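Local atomic coordinates of NADP-dependent 2-hydroxyacid dehydrogenase (Rhizobium etli, PDB entry 4XCV), a protein that probably catalyses the NADP(H)-dependent interconversion of 2-hydroxyacids and 2-oxoacids, and binds NADPH between two domains built on parallel sheets. Residues A[31-36]-A[41-46]; A[48-53]-A[303-308]; A[217-222]-A[226-231]; A[301-304]-A[310-313]. All blocks are in the same frame, centred on the assembly; numbering follows the deposited sequence. Where two conformers were deposited one is given.

Contact 1: A[31-36]-A[41-46]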
# COMPACT_ATOMS: atom_id res chain seq x y z
N GLY A 31 -33.10 -18.40 -18.82
CA GLY A 31 -33.16 -17.11 -19.51
C GLY A 31 -33.48 -15.97 -18.60
O GLY A 31 -33.56 -16.09 -17.36
N SER A 32 -33.64 -14.82 -19.23
CA SER A 32 -33.89 -13.57 -18.54
C SER A 32 -34.89 -12.74 -19.29
O SER A 32 -35.11 -12.89 -20.51
CB SER A 32 -32.60 -12.77 -18.33
OG SER A 32 -31.91 -12.59 -19.54
N ILE A 33 -35.47 -11.80 -18.56
CA ILE A 33 -36.39 -10.76 -19.08
C ILE A 33 -35.69 -9.42 -18.85
O ILE A 33 -35.65 -8.93 -17.71
CB ILE A 33 -37.75 -10.75 -18.39
CG1 ILE A 33 -38.41 -12.11 -18.50
CG2 ILE A 33 -38.64 -9.68 -19.04
CD1 ILE A 33 -39.74 -12.24 -17.81
N ASN A 34 -35.12 -8.85 -19.90
CA ASN A 34 -34.42 -7.59 -19.78
C ASN A 34 -35.44 -6.46 -19.95
O ASN A 34 -35.93 -6.24 -21.06
CB ASN A 34 -33.31 -7.50 -20.80
CG ASN A 34 -32.50 -6.23 -20.66
OD1 ASN A 34 -32.82 -5.36 -19.85
ND2 ASN A 34 -31.43 -6.15 -21.45
N LEU A 35 -35.75 -5.74 -18.88
CA LEU A 35 -36.75 -4.67 -18.95
C LEU A 35 -36.28 -3.49 -19.80
O LEU A 35 -37.14 -2.63 -20.15
CB LEU A 35 -37.13 -4.18 -17.56
CG LEU A 35 -38.29 -4.99 -16.94
CD1 LEU A 35 -38.78 -4.39 -15.64
CD2 LEU A 35 -39.49 -5.05 -17.86
N ALA A 36 -35.00 -3.41 -20.18
CA ALA A 36 -34.57 -2.36 -21.13
C ALA A 36 -35.06 -2.60 -22.57
O ALA A 36 -35.03 -1.69 -23.42
CB ALA A 36 -33.05 -2.24 -21.12
N ARG A 41 -42.26 -4.51 -22.90
CA ARG A 41 -43.15 -3.50 -22.32
C ARG A 41 -44.44 -4.09 -21.78
O ARG A 41 -44.97 -3.58 -20.76
CB ARG A 41 -43.48 -2.44 -23.37
CG ARG A 41 -42.40 -1.41 -23.48
CD ARG A 41 -42.74 -0.28 -24.45
NE ARG A 41 -41.49 0.44 -24.71
CZ ARG A 41 -41.32 1.38 -25.63
NH1 ARG A 41 -42.33 1.75 -26.41
NH2 ARG A 41 -40.12 1.96 -25.74
N GLU A 42 -44.94 -5.13 -22.42
CA GLU A 42 -46.15 -5.78 -21.99
C GLU A 42 -45.96 -7.25 -21.63
O GLU A 42 -46.86 -8.04 -21.63
CB GLU A 42 -47.23 -5.62 -23.03
CG GLU A 42 -47.82 -4.20 -23.16
CD GLU A 42 -47.01 -3.23 -24.01
OE1 GLU A 42 -46.24 -3.67 -24.90
OE2 GLU A 42 -47.15 -2.00 -23.82
N ARG A 43 -44.74 -7.58 -21.25
CA ARG A 43 -44.41 -8.94 -20.85
C ARG A 43 -45.20 -9.36 -19.62
O ARG A 43 -45.35 -8.56 -18.68
CB ARG A 43 -42.92 -8.99 -20.53
CG ARG A 43 -42.35 -10.36 -20.27
CD ARG A 43 -42.17 -11.17 -21.51
NE ARG A 43 -41.51 -12.44 -21.23
CZ ARG A 43 -40.26 -12.77 -21.56
NH1 ARG A 43 -39.39 -11.96 -22.16
NH2 ARG A 43 -39.86 -13.99 -21.27
N ASP A 44 -45.71 -10.58 -19.62
CA ASP A 44 -46.38 -11.22 -18.46
C ASP A 44 -45.32 -11.66 -17.44
O ASP A 44 -44.50 -12.51 -17.75
CB ASP A 44 -47.19 -12.41 -18.98
CG ASP A 44 -48.06 -13.04 -17.96
OD1 ASP A 44 -47.88 -12.75 -16.77
OD2 ASP A 44 -49.03 -13.74 -18.39
N PHE A 45 -45.37 -11.10 -16.23
CA PHE A 45 -44.49 -11.51 -15.11
C PHE A 45 -45.23 -12.35 -14.08
O PHE A 45 -44.74 -12.46 -12.93
CB PHE A 45 -43.87 -10.29 -14.38
CG PHE A 45 -43.10 -9.37 -15.27
CD1 PHE A 45 -42.34 -9.85 -16.30
CD2 PHE A 45 -43.13 -8.01 -15.07
CE1 PHE A 45 -41.70 -8.99 -17.18
CE2 PHE A 45 -42.47 -7.14 -15.93
CZ PHE A 45 -41.75 -7.64 -17.00
N SER A 46 -46.33 -12.98 -14.42
CA SER A 46 -47.05 -13.76 -13.42
C SER A 46 -46.24 -14.92 -12.84
O SER A 46 -46.46 -15.28 -11.69
CB SER A 46 -48.42 -14.19 -13.93
OG SER A 46 -48.30 -15.15 -14.94
O HOH W 1 -37.03 -14.81 -21.36
O HOH W 2 -36.95 -12.89 -23.42

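Contact 2: A[48-53]-A[303-308]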
# COMPACT_ATOMS: atom_id res chain seq x y z
N THR A 48 -42.84 -15.01 -12.65
CA THR A 48 -41.51 -14.60 -12.28
C THR A 48 -41.24 -14.79 -10.80
O THR A 48 -42.02 -14.33 -10.00
CB THR A 48 -41.32 -13.13 -12.70
OG1 THR A 48 -41.72 -12.98 -14.07
CG2 THR A 48 -39.85 -12.71 -12.46
N GLU A 49 -40.14 -15.46 -10.50
CA GLU A 49 -39.70 -15.79 -9.12
C GLU A 49 -38.64 -14.86 -8.61
O GLU A 49 -38.58 -14.59 -7.40
CB GLU A 49 -39.11 -17.21 -9.07
CG GLU A 49 -40.02 -18.28 -9.56
CD GLU A 49 -39.38 -19.61 -9.45
OE1 GLU A 49 -38.45 -19.94 -10.21
OE2 GLU A 49 -39.78 -20.32 -8.52
N TYR A 50 -37.71 -14.46 -9.48
CA TYR A 50 -36.53 -13.72 -9.05
C TYR A 50 -36.41 -12.46 -9.87
O TYR A 50 -36.60 -12.49 -11.11
CB TYR A 50 -35.26 -14.56 -9.23
CG TYR A 50 -35.38 -15.96 -8.68
CD1 TYR A 50 -35.62 -16.18 -7.33
CD2 TYR A 50 -35.26 -17.05 -9.51
CE1 TYR A 50 -35.72 -17.47 -6.83
CE2 TYR A 50 -35.34 -18.34 -9.01
CZ TYR A 50 -35.60 -18.55 -7.68
OH TYR A 50 -35.67 -19.84 -7.17
N ALA A 51 -36.06 -11.34 -9.22
CA ALA A 51 -35.84 -10.07 -9.90
C ALA A 51 -34.50 -9.52 -9.47
O ALA A 51 -34.23 -9.40 -8.26
CB ALA A 51 -36.93 -9.10 -9.59
N LEU A 52 -33.71 -9.09 -10.44
CA LEU A 52 -32.42 -8.42 -10.27
C LEU A 52 -32.65 -6.96 -10.64
O LEU A 52 -32.96 -6.65 -11.80
CB LEU A 52 -31.39 -9.08 -11.18
CG LEU A 52 -30.03 -8.43 -11.28
CD1 LEU A 52 -29.39 -8.22 -9.92
CD2 LEU A 52 -29.16 -9.24 -12.21
N LEU A 53 -32.53 -6.08 -9.64
CA LEU A 53 -32.99 -4.71 -9.74
C LEU A 53 -31.93 -3.70 -9.34
O LEU A 53 -31.23 -3.85 -8.33
CB LEU A 53 -34.21 -4.57 -8.80
CG LEU A 53 -35.40 -5.54 -9.01
CD1 LEU A 53 -36.54 -5.17 -8.05
CD2 LEU A 53 -35.90 -5.52 -10.44
N ARG A 303 -28.56 -22.10 -4.39
CA ARG A 303 -28.74 -22.39 -2.96
C ARG A 303 -30.21 -22.42 -2.61
O ARG A 303 -30.69 -23.35 -1.96
CB ARG A 303 -28.08 -21.32 -2.11
CG ARG A 303 -26.58 -21.38 -2.12
CD ARG A 303 -25.99 -20.23 -1.33
NE ARG A 303 -26.39 -20.28 0.06
CZ ARG A 303 -25.78 -20.98 0.99
NH1 ARG A 303 -24.68 -21.70 0.73
NH2 ARG A 303 -26.30 -21.04 2.24
N PHE A 304 -30.93 -21.40 -3.06
CA PHE A 304 -32.38 -21.29 -2.75
C PHE A 304 -33.16 -22.52 -3.25
O PHE A 304 -34.02 -23.07 -2.54
CB PHE A 304 -32.94 -20.02 -3.37
CG PHE A 304 -34.34 -19.66 -2.91
CD1 PHE A 304 -34.58 -19.11 -1.67
CD2 PHE A 304 -35.39 -19.78 -3.77
CE1 PHE A 304 -35.85 -18.74 -1.29
CE2 PHE A 304 -36.67 -19.39 -3.40
CZ PHE A 304 -36.90 -18.86 -2.17
N GLU A 305 -32.82 -22.99 -4.44
CA GLU A 305 -33.49 -24.13 -5.09
C GLU A 305 -33.07 -25.49 -4.50
O GLU A 305 -33.78 -26.50 -4.68
CB GLU A 305 -33.33 -24.05 -6.60
CG GLU A 305 -34.11 -22.83 -7.12
CD GLU A 305 -34.10 -22.63 -8.62
OE1 GLU A 305 -33.32 -23.30 -9.34
OE2 GLU A 305 -34.84 -21.70 -9.03
N ARG A 306 -31.94 -25.53 -3.76
CA ARG A 306 -31.58 -26.73 -2.93
C ARG A 306 -32.20 -26.61 -1.53
O ARG A 306 -32.01 -27.52 -0.69
CB ARG A 306 -30.03 -26.92 -2.88
CG ARG A 306 -29.35 -27.33 -4.19
CD ARG A 306 -27.91 -27.92 -4.04
NE ARG A 306 -27.14 -26.98 -3.29
CZ ARG A 306 -26.43 -26.00 -3.83
NH1 ARG A 306 -26.13 -25.98 -5.13
NH2 ARG A 306 -25.94 -25.08 -3.01
N GLY A 307 -32.93 -25.54 -1.22
CA GLY A 307 -33.54 -25.34 0.10
C GLY A 307 -32.63 -24.75 1.16
O GLY A 307 -33.01 -24.71 2.36
N GLU A 308 -31.45 -24.29 0.73
CA GLU A 308 -30.52 -23.67 1.62
C GLU A 308 -30.79 -22.19 1.82
O GLU A 308 -31.45 -21.57 0.98
CB GLU A 308 -29.10 -23.86 1.05
CG GLU A 308 -28.73 -25.33 1.04
CD GLU A 308 -27.33 -25.58 0.49
OE1 GLU A 308 -26.86 -24.75 -0.31
OE2 GLU A 308 -26.68 -26.54 0.99

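Contact 3: A[217-222]-A[226-231]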
# COMPACT_ATOMS: atom_id res chain seq x y z
N LYS A 217 -13.64 17.62 13.64
CA LYS A 217 -13.04 18.29 14.81
C LYS A 217 -12.84 17.36 16.00
O LYS A 217 -12.16 17.77 16.97
CB LYS A 217 -13.87 19.51 15.22
CG LYS A 217 -13.76 20.68 14.26
CD LYS A 217 -14.77 21.75 14.59
CE LYS A 217 -15.01 22.68 13.43
NZ LYS A 217 -13.78 23.15 12.75
N LYS A 218 -13.42 16.15 15.97
CA LYS A 218 -13.24 15.16 17.05
C LYS A 218 -12.09 14.19 16.81
O LYS A 218 -11.66 13.49 17.73
CB LYS A 218 -14.53 14.39 17.26
CG LYS A 218 -15.60 15.26 17.90
CD LYS A 218 -16.88 14.48 18.02
CE LYS A 218 -18.02 15.26 18.62
NZ LYS A 218 -19.26 14.51 18.24
N LEU A 219 -11.52 14.17 15.62
CA LEU A 219 -10.40 13.28 15.32
C LEU A 219 -9.17 13.70 16.09
O LEU A 219 -9.04 14.86 16.51
CB LEU A 219 -10.11 13.29 13.82
CG LEU A 219 -11.18 12.56 12.99
CD1 LEU A 219 -11.01 12.85 11.50
CD2 LEU A 219 -11.16 11.07 13.25
N ARG A 220 -8.24 12.77 16.26
CA ARG A 220 -7.08 13.03 17.07
C ARG A 220 -6.25 14.20 16.49
O ARG A 220 -5.86 14.14 15.30
CB ARG A 220 -6.24 11.77 17.26
CG ARG A 220 -5.06 12.04 18.16
CD ARG A 220 -4.59 10.86 18.96
NE ARG A 220 -4.10 9.77 18.15
CZ ARG A 220 -3.79 8.58 18.65
NH1 ARG A 220 -3.93 8.36 19.96
NH2 ARG A 220 -3.34 7.61 17.86
N ARG A 221 -5.95 15.20 17.34
CA ARG A 221 -5.19 16.41 16.91
C ARG A 221 -3.69 16.34 17.23
O ARG A 221 -2.92 17.15 16.69
CB ARG A 221 -5.76 17.67 17.55
CG ARG A 221 -7.13 18.04 17.01
CD ARG A 221 -7.83 19.03 17.91
NE ARG A 221 -9.17 19.27 17.38
CZ ARG A 221 -9.93 20.32 17.64
NH1 ARG A 221 -9.50 21.30 18.45
NH2 ARG A 221 -11.12 20.39 17.08
N ASP A 222 -3.27 15.44 18.11
CA ASP A 222 -1.89 15.47 18.54
C ASP A 222 -1.18 14.17 18.20
O ASP A 222 -0.29 13.73 18.92
CB ASP A 222 -1.80 15.79 20.04
CG ASP A 222 -2.44 14.72 20.94
OD1 ASP A 222 -3.11 13.79 20.43
OD2 ASP A 222 -2.27 14.84 22.18
N GLY A 226 0.43 14.60 12.62
CA GLY A 226 0.26 16.03 12.77
C GLY A 226 -1.21 16.40 12.77
O GLY A 226 -1.75 16.89 13.79
N GLN A 227 -1.84 16.21 11.61
CA GLN A 227 -3.26 16.49 11.42
C GLN A 227 -3.91 15.21 10.91
O GLN A 227 -3.30 14.47 10.13
CB GLN A 227 -3.48 17.61 10.43
CG GLN A 227 -2.91 18.96 10.90
CD GLN A 227 -2.61 19.93 9.75
OE1 GLN A 227 -2.04 19.56 8.72
NE2 GLN A 227 -2.93 21.21 9.96
N PRO A 228 -5.13 14.91 11.37
CA PRO A 228 -5.76 13.67 10.97
C PRO A 228 -6.28 13.66 9.55
O PRO A 228 -6.42 14.69 8.90
CB PRO A 228 -6.90 13.53 11.98
CG PRO A 228 -7.26 14.93 12.31
CD PRO A 228 -5.98 15.71 12.26
N VAL A 229 -6.52 12.46 9.04
CA VAL A 229 -6.91 12.24 7.64
C VAL A 229 -8.25 11.55 7.55
O VAL A 229 -8.55 10.68 8.35
CB VAL A 229 -5.83 11.37 6.96
CG1 VAL A 229 -6.19 10.96 5.57
CG2 VAL A 229 -4.52 12.14 6.94
N PHE A 230 -9.04 11.96 6.55
CA PHE A 230 -10.34 11.38 6.28
C PHE A 230 -10.33 10.58 4.98
O PHE A 230 -10.04 11.14 3.93
CB PHE A 230 -11.41 12.48 6.19
CG PHE A 230 -12.78 11.98 5.81
CD1 PHE A 230 -13.40 10.99 6.56
CD2 PHE A 230 -13.38 12.44 4.69
CE1 PHE A 230 -14.66 10.53 6.17
CE2 PHE A 230 -14.61 11.97 4.30
CZ PHE A 230 -15.25 11.05 5.05
N ILE A 231 -10.71 9.30 5.06
CA ILE A 231 -10.79 8.43 3.92
C ILE A 231 -12.21 7.89 3.82
O ILE A 231 -12.74 7.43 4.84
CB ILE A 231 -9.77 7.29 4.02
CG1 ILE A 231 -8.34 7.89 4.08
CG2 ILE A 231 -9.94 6.30 2.88
CD1 ILE A 231 -7.24 6.84 4.14
O HOH W 3 -3.16 14.60 14.79

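Contact 4: A[301-304]-A[310-313]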
# COMPACT_ATOMS: atom_id res chain seq x y z
N ILE A 301 -29.51 -18.36 -6.36
CA ILE A 301 -30.68 -19.12 -6.85
C ILE A 301 -30.42 -20.61 -6.63
O ILE A 301 -31.37 -21.31 -6.21
CB ILE A 301 -30.94 -18.79 -8.33
CG1 ILE A 301 -31.54 -17.41 -8.44
CG2 ILE A 301 -31.89 -19.81 -8.97
CD1 ILE A 301 -31.65 -16.86 -9.87
N ALA A 302 -29.21 -21.08 -6.94
CA ALA A 302 -28.92 -22.52 -6.77
C ALA A 302 -29.09 -22.90 -5.30
O ALA A 302 -29.70 -23.93 -5.01
CB ALA A 302 -27.52 -22.85 -7.25
N ARG A 303 -28.56 -22.10 -4.39
CA ARG A 303 -28.74 -22.39 -2.96
C ARG A 303 -30.21 -22.42 -2.61
O ARG A 303 -30.69 -23.35 -1.96
CB ARG A 303 -28.08 -21.32 -2.11
CG ARG A 303 -26.58 -21.38 -2.12
CD ARG A 303 -25.99 -20.23 -1.33
NE ARG A 303 -26.39 -20.28 0.06
CZ ARG A 303 -25.78 -20.98 0.99
NH1 ARG A 303 -24.68 -21.70 0.73
NH2 ARG A 303 -26.30 -21.04 2.24
N PHE A 304 -30.93 -21.40 -3.06
CA PHE A 304 -32.38 -21.29 -2.75
C PHE A 304 -33.16 -22.52 -3.25
O PHE A 304 -34.02 -23.07 -2.54
CB PHE A 304 -32.94 -20.02 -3.37
CG PHE A 304 -34.34 -19.66 -2.91
CD1 PHE A 304 -34.58 -19.11 -1.67
CD2 PHE A 304 -35.39 -19.78 -3.77
CE1 PHE A 304 -35.85 -18.74 -1.29
CE2 PHE A 304 -36.67 -19.39 -3.40
CZ PHE A 304 -36.90 -18.86 -2.17
N LEU A 310 -30.50 -18.24 1.71
CA LEU A 310 -29.88 -17.16 0.98
C LEU A 310 -28.84 -16.49 1.83
O LEU A 310 -29.00 -16.40 3.08
CB LEU A 310 -30.89 -16.14 0.58
CG LEU A 310 -31.93 -16.56 -0.46
CD1 LEU A 310 -33.15 -15.62 -0.40
CD2 LEU A 310 -31.38 -16.63 -1.89
N GLN A 311 -27.77 -16.05 1.21
CA GLN A 311 -26.72 -15.29 1.89
C GLN A 311 -26.87 -13.79 1.58
O GLN A 311 -27.46 -13.41 0.58
CB GLN A 311 -25.36 -15.81 1.44
CG GLN A 311 -25.14 -17.26 1.83
CD GLN A 311 -23.94 -17.89 1.21
OE1 GLN A 311 -23.62 -17.68 0.04
NE2 GLN A 311 -23.28 -18.75 2.00
N PHE A 312 -26.28 -12.95 2.41
CA PHE A 312 -26.21 -11.51 2.15
C PHE A 312 -27.59 -10.86 2.12
O PHE A 312 -27.81 -9.89 1.37
CB PHE A 312 -25.40 -11.19 0.87
CG PHE A 312 -24.14 -11.98 0.74
CD1 PHE A 312 -23.11 -11.83 1.67
CD2 PHE A 312 -24.02 -12.92 -0.25
CE1 PHE A 312 -21.96 -12.59 1.54
CE2 PHE A 312 -22.86 -13.66 -0.39
CZ PHE A 312 -21.86 -13.51 0.52
N VAL A 313 -28.50 -11.38 2.91
CA VAL A 313 -29.84 -10.84 3.01
C VAL A 313 -29.80 -9.60 3.87
O VAL A 313 -29.19 -9.61 4.96
CB VAL A 313 -30.84 -11.85 3.57
CG1 VAL A 313 -32.23 -11.26 3.72
CG2 VAL A 313 -30.87 -13.12 2.72

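Contact 1: A[31-36]-A[41-46]
Ile33 fills the middle of this contact and touches both the flat end of Arg43 and the ring of Phe45. Its CG1 sits over the centre of one face of the Arg43 guanidinium, 3.6 Å from CZ. The other branch, CG2, reaches Phe45 CE1 at 3.6 Å, and CD1 lies close to both groups. Ile33 CG2 stands anti to the backbone N, while CG1 lies beside that N (chi1 -57°), which is how one side chain serves two partners. Leu35 adds a second apolar touch: its CD2 meets the edge of the Phe45 ring, 3.5 Å from CZ. No direct hydrogen bond joins the two segments.

The outer side is looser and wet. Two waters lie in the guanidinium plane of Arg43. One accepts from NH2 and donates to Ser32 O, at 2.9 Å from Arg43 NH2 and 2.8 Å from Ser32 O. The other accepts from Arg43 NH1 but reaches Ser32 O only weakly. Arg43 NH1 also bonds Asn40 OD1, so a protein acceptor and two waters share the guanidinium N-H groups. Asp44 OD1 takes the backbone N of Ser46, which makes an Asx turn.

The contact folds the loop 41-46 back on the edge strand 32-34 of the five-stranded parallel sheet. Strand 32-34 pairs with strand 8-12, Phe45 reaches Leu9 on that strand, and helix 60-63 packs against both Leu35 and Phe45.

Contact 2: A[48-53]-A[303-308]
Tyr50 OH donates a hydrogen bond to Glu305 OE2, 2.8 Å away, and ties a strand of the five-stranded parallel sheet to the end of helix 292-305. This is helix-on-sheet packing of an alpha/beta domain. The carboxylate oxygen is met on its anti side and lies in the plane of the Tyr50 ring, at its edge. The Phe304 ring comes edge-on to the same hydroxyl, with CD2 3.4 Å from Tyr50 OH. The two ring planes are 84° apart. A phenylalanine in place of Tyr50 would probably leave Glu305 OE2 without its hydroxyl donor and open a small gap beside Phe304 CD2.

One shell out, charges hold the carboxylates. Glu305 OE2 also pairs with Arg5 and Arg30. Glu49 OE1 lies 4.2 Å from Glu305 OE2, a like-charge approach that Arg5 probably eases, since it bridges to both. Lys68 takes the other oxygen of Glu49. The CB of Glu49 covers one face of the Tyr50 ring.

Beyond Glu305 the helix closes in a Schellman motif at Gly307, whose positive phi lets the chain turn. Glu308 N then bonds back to Arg303 O at 2.9 Å, while Arg306 NH2 grips Glu308 OE1 at 2.9 Å, the oxygen lying near the guanidinium plane.

Contact 3: A[217-222]-A[226-231]
Pro228 and Leu219 make the apolar part of this contact. The ring of Pro228 lies against the CB of Leu219, with Pro228 CG 3.6 Å and Pro228 CB 3.7 Å away. Leu219 CD1 touches the same ring more distantly. With chi1 at -72° its CG lies beside the backbone N, and the branch runs on toward Leu191 and Leu197.

Carbon-to-carbonyl contacts come next. Arg220 O sits against the Pro228 ring, 3.4 Å from CG and also 3.4 Å from CD. Proline has no N-H to offer here, so the carbonyl meets ring carbons instead.

The polar contacts run through water. No direct hydrogen bond crosses between the segments. One water donates to Arg220 O at 2.8 Å and, weakly, to Gly226 O, and so bridges the two segments. Arg221 O and Gly226 O are both acceptors and lie only 3.1 Å apart without bonding. Gly226 has phi 91° and psi -67°, a backbone shape in which a CB would collide with the preceding carbonyl.

The charged ends lead away. Arg220 pairs with Asp195, and Lys218 with Asp188 and Glu214. Arg221 NH2 makes a weak bond to Lys217 O within its own segment.

Together these contacts close the loop that leads from helix 213-216 into strand 229-232. That strand lies inside the seven-stranded parallel sheet of the NAD-binding domain, between strands 196-199 and 255-258.

Contact 4: A[301-304]-A[310-313]
Arg303 and Gln311 stack flat on each other. Their guanidinium and amide planes are only 4° apart, although the two side chains cross at about a right angle. Gln311 NE2 lies over the centre of one guanidinium face, 3.5 Å from Arg303 CZ. Gln311 CD lies 3.6 Å from Arg303 NE, which brings most of the amide over the planar group. No hydrogen bond passes between them; the contact is face to face, so the N-H groups of Arg303 point along the plane rather than at the amide. Arg303 bends at chi3 (62°), and this turns its end over toward Gln311. Arg303 NH2 bonds Pro309 O, which helps to fix the guanidinium. With Arg303 replaced by alanine, the Gln311 amide would probably lose its flat partner and Pro309 O this donor.

The second pair is apolar and meets obliquely. Leu310 CG comes within 3.9 Å of Phe304 CD1, and Leu310 CD2 lies 4.0 Å from Phe304 CB. Leu310 starts away from the helix, but its branched end returns to it.

Gln300 OE1 accepts from the backbone N of Gln311 and ties the returning chain to the helix. The loop after helix 292-305 thus doubles back along the last turns of that helix. Leu310 and Phe304 both reach Val69 on strand 69-72, and Ile301 packs on Phe71 of the same strand.

Contacts 1, 2 and 4 lie on one side of the chain's centre; contact 3 lies on the other. Contacts 2 and 4 are nearest, with centres about 7 Å apart. They share Arg303 and Phe304, and Tyr50 CD2 touches Ile301 CD1 at 3.6 Å. Contact 1 is about 17 Å from contact 2, centre to centre, and meets it through Ile33 CD1 and Thr48 OG1, 4.3 Å apart. Contact 3 belongs to the other sheet, about 46 Å from contact 2 between centres, yet in sequence it is nested inside the loop that contact 2 closes. NADPH lies between the two domains. In contact 4, the side chain of Gln311 is about 11 Å from the bound NADPH.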